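Local structure of glutathione S-transferase (Agrobacterium tumefaciens, 2YCD) at residues R186-E189 against I193-D196. The protein binds S-(p-nitrobenzyl)glutathione and, as a glutathione transferase of a soil bacterium, probably conjugates glutathione to electrophilic compounds such as herbicides. Numbering follows the deposited sequence.
Sequences RRLE and ILKD. With GTB (S-(p-nitrobenzyl)glutathione), chain B.
Leu188 meets Leu194 with the two side chains crossing at about a right angle: Leu188 CB lies 4.1 Å from Leu194 CG, and Leu188 CD1 is 4.2 Å from Leu194 CD2, so one branch of each leucine pairs with the other while the stem of Leu188 rests on the branch point of Leu194. With CG of each beside its own backbone N, the branches meet crosswise. Ile193 joins more loosely, its CD1 reaching Leu188 CD2 at 4.4 Å. All three are buried; Leu188 and Ile193 also pack on helices 105-135 and 142-164, which places this apolar patch inside the C-terminal domain.

No direct hydrogen bond links 186-189 with 193-196. A water fills that role, donating to Leu188 O at 2.8 Å and accepting from Leu194 N at 2.9 Å. Leu188 O and Ile193 N are further tied through the hydroxyl of Ser191, so the turn is closed by mediated polar links beside the leucine contact.

On the first segment, Arg186 grips Glu189 side-on with two nitrogens. Arg186 NE reaches Glu189 OE2 at 3.0 Å, nearly within the guanidinium plane but 52° out of the carboxylate plane, whereas NH2 donates to OE1 from its syn side but out of the carboxylate plane, through a more bent bond (138°). Lys208 is a second cationic partner of OE2, and the two positive groups would be expected to stabilise the carboxylate.

Arg187, too, leaves its backbone away from 193-196, but runs to the ligand. A bend at chi3 (77°) brings its guanidinium against the nitrobenzyl ring, with C6' of the ligand 3.2 Å above the guanidinium plane and offset toward its rim. The loop between helices 176-185 and 198-208 thus joins the helical interior of the GST C-terminal domain to the pocket that holds the nitrobenzyl group, consistent with the electrophile (H) site of glutathione transferases, next to the glutathione site.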
loop_
_atom_site.group_PDB
_atom_site.type_symbol
_atom_site.label_atom_id
_atom_site.label_comp_id
_atom_site.label_asym_id
_atom_site.label_seq_id
_atom_site.Cartn_x
_atom_site.Cartn_y
_atom_site.Cartn_z
ATOM N N ARG A 186 -3.965 -10.244 -11.432
ATOM C CA ARG A 186 -4.789 -11.437 -11.600
ATOM C C ARG A 186 -6.227 -11.261 -11.134
ATOM O O ARG A 186 -7.090 -12.023 -11.563
ATOM C CB ARG A 186 -4.145 -12.663 -10.942
ATOM C CG ARG A 186 -2.931 -13.198 -11.704
ATOM C CD ARG A 186 -2.554 -14.642 -11.236
ATOM N NE ARG A 186 -3.668 -15.565 -11.498
ATOM C CZ ARG A 186 -4.277 -16.345 -10.604
ATOM N NH1 ARG A 186 -3.871 -16.392 -9.353
ATOM N NH2 ARG A 186 -5.306 -17.111 -10.982
ATOM N N ARG A 187 -6.491 -10.262 -10.280
ATOM C CA ARG A 187 -7.878 -9.974 -9.903
ATOM C C ARG A 187 -8.727 -9.521 -11.083
ATOM O O ARG A 187 -9.953 -9.507 -10.996
ATOM C CB ARG A 187 -7.926 -8.958 -8.764
ATOM C CG ARG A 187 -7.235 -9.500 -7.530
ATOM C CD ARG A 187 -7.359 -8.585 -6.349
ATOM N NE ARG A 187 -8.680 -8.681 -5.742
ATOM C CZ ARG A 187 -8.918 -8.531 -4.446
ATOM N NH1 ARG A 187 -7.920 -8.272 -3.604
ATOM N NH2 ARG A 187 -10.158 -8.616 -3.997
ATOM N N LEU A 188 -8.077 -9.197 -12.196
ATOM C CA LEU A 188 -8.783 -8.801 -13.421
ATOM C C LEU A 188 -9.005 -9.931 -14.410
ATOM O O LEU A 188 -9.623 -9.701 -15.461
ATOM C CB LEU A 188 -8.036 -7.685 -14.141
ATOM C CG LEU A 188 -7.974 -6.358 -13.399
ATOM C CD1 LEU A 188 -7.098 -5.398 -14.179
ATOM C CD2 LEU A 188 -9.381 -5.777 -13.225
ATOM N N GLU A 189 -8.496 -11.127 -14.134
ATOM C CA GLU A 189 -8.616 -12.224 -15.109
ATOM C C GLU A 189 -10.070 -12.472 -15.519
ATOM O O GLU A 189 -10.371 -12.530 -16.705
ATOM C CB GLU A 189 -7.982 -13.522 -14.591
ATOM C CG GLU A 189 -6.456 -13.514 -14.565
ATOM C CD GLU A 189 -5.852 -14.818 -14.038
ATOM O OE1 GLU A 189 -6.581 -15.614 -13.408
ATOM O OE2 GLU A 189 -4.639 -15.045 -14.253
ATOM N N ILE A 193 -10.566 -7.804 -18.999
ATOM C CA ILE A 193 -9.989 -6.493 -19.303
ATOM C C ILE A 193 -8.537 -6.547 -19.797
ATOM O O ILE A 193 -8.129 -5.755 -20.652
ATOM C CB ILE A 193 -10.124 -5.534 -18.090
ATOM C CG1 ILE A 193 -11.592 -5.127 -17.924
ATOM C CG2 ILE A 193 -9.245 -4.303 -18.269
ATOM C CD1 ILE A 193 -11.902 -4.430 -16.613
ATOM N N LEU A 194 -7.753 -7.483 -19.281
ATOM C CA LEU A 194 -6.345 -7.558 -19.675
ATOM C C LEU A 194 -6.119 -7.994 -21.120
ATOM O O LEU A 194 -5.032 -7.813 -21.659
ATOM C CB LEU A 194 -5.561 -8.465 -18.735
ATOM C CG LEU A 194 -5.446 -7.910 -17.320
ATOM C CD1 LEU A 194 -4.802 -8.947 -16.423
ATOM C CD2 LEU A 194 -4.653 -6.591 -17.313
ATOM N N LYS A 195 -7.132 -8.575 -21.750
ATOM C CA LYS A 195 -7.004 -8.952 -23.160
ATOM C C LYS A 195 -6.755 -7.719 -24.032
ATOM O O LYS A 195 -6.185 -7.821 -25.115
ATOM C CB LYS A 195 -8.247 -9.711 -23.637
ATOM C CG LYS A 195 -8.512 -11.010 -22.876
ATOM C CD LYS A 195 -9.890 -11.578 -23.196
ATOM C CE LYS A 195 -9.994 -12.018 -24.649
ATOM N NZ LYS A 195 -11.282 -12.715 -24.928
ATOM N N ASP A 196 -7.173 -6.552 -23.551
ATOM C CA ASP A 196 -6.962 -5.314 -24.287
ATOM C C ASP A 196 -5.596 -4.686 -24.016
ATOM O O ASP A 196 -5.275 -3.636 -24.564
ATOM C CB ASP A 196 -8.075 -4.308 -23.984
ATOM C CG ASP A 196 -9.401 -4.720 -24.586
ATOM O OD1 ASP A 196 -9.393 -5.250 -25.719
ATOM O OD2 ASP A 196 -10.445 -4.522 -23.928
HETATM N N1 GTB B . -3.644 -5.113 3.619
HETATM C CA1 GTB B . -3.885 -6.521 3.965
HETATM C C1 GTB B . -2.824 -7.396 3.348
HETATM O O11 GTB B . -2.423 -7.089 2.205
HETATM O O12 GTB B . -2.401 -8.392 3.983
HETATM C CB1 GTB B . -5.299 -6.901 3.499
HETATM C CG1 GTB B . -5.668 -8.311 3.955
HETATM C CD1 GTB B . -7.013 -8.749 3.408
HETATM O OE1 GTB B . -7.672 -7.975 2.715
HETATM N N2 GTB B . -7.395 -9.988 3.711
HETATM C CA2 GTB B . -8.660 -10.554 3.240
HETATM C C2 GTB B . -9.467 -11.125 4.365
HETATM O O2 GTB B . -8.939 -11.698 5.315
HETATM C CB2 GTB B . -8.354 -11.755 2.325
HETATM S SG2 GTB B . -7.556 -11.345 0.810
HETATM N N3 GTB B . -10.791 -10.990 4.257
HETATM C CA3 GTB B . -11.754 -11.530 5.202
HETATM C C3 GTB B . -12.449 -10.487 6.029
HETATM O O31 GTB B . -12.245 -9.280 5.795
HETATM O O32 GTB B . -13.210 -10.910 6.930
HETATM C "C'" GTB B . -8.735 -10.423 -0.131
HETATM C "C1'" GTB B . -9.501 -11.284 -1.102
HETATM C "C2'" GTB B . -10.729 -11.815 -0.741
HETATM C "C3'" GTB B . -11.435 -12.604 -1.648
HETATM C "C4'" GTB B . -10.909 -12.850 -2.914
HETATM N N41 GTB B . -11.627 -13.638 -3.832
HETATM O O41 GTB B . -11.235 -13.780 -4.989
HETATM O O42 GTB B . -12.659 -14.168 -3.467
HETATM C "C5'" GTB B . -9.683 -12.306 -3.270
HETATM C "C6'" GTB B . -8.977 -11.516 -2.368
HETATM O O HOH W 1 -8.437 -9.992 -17.951
#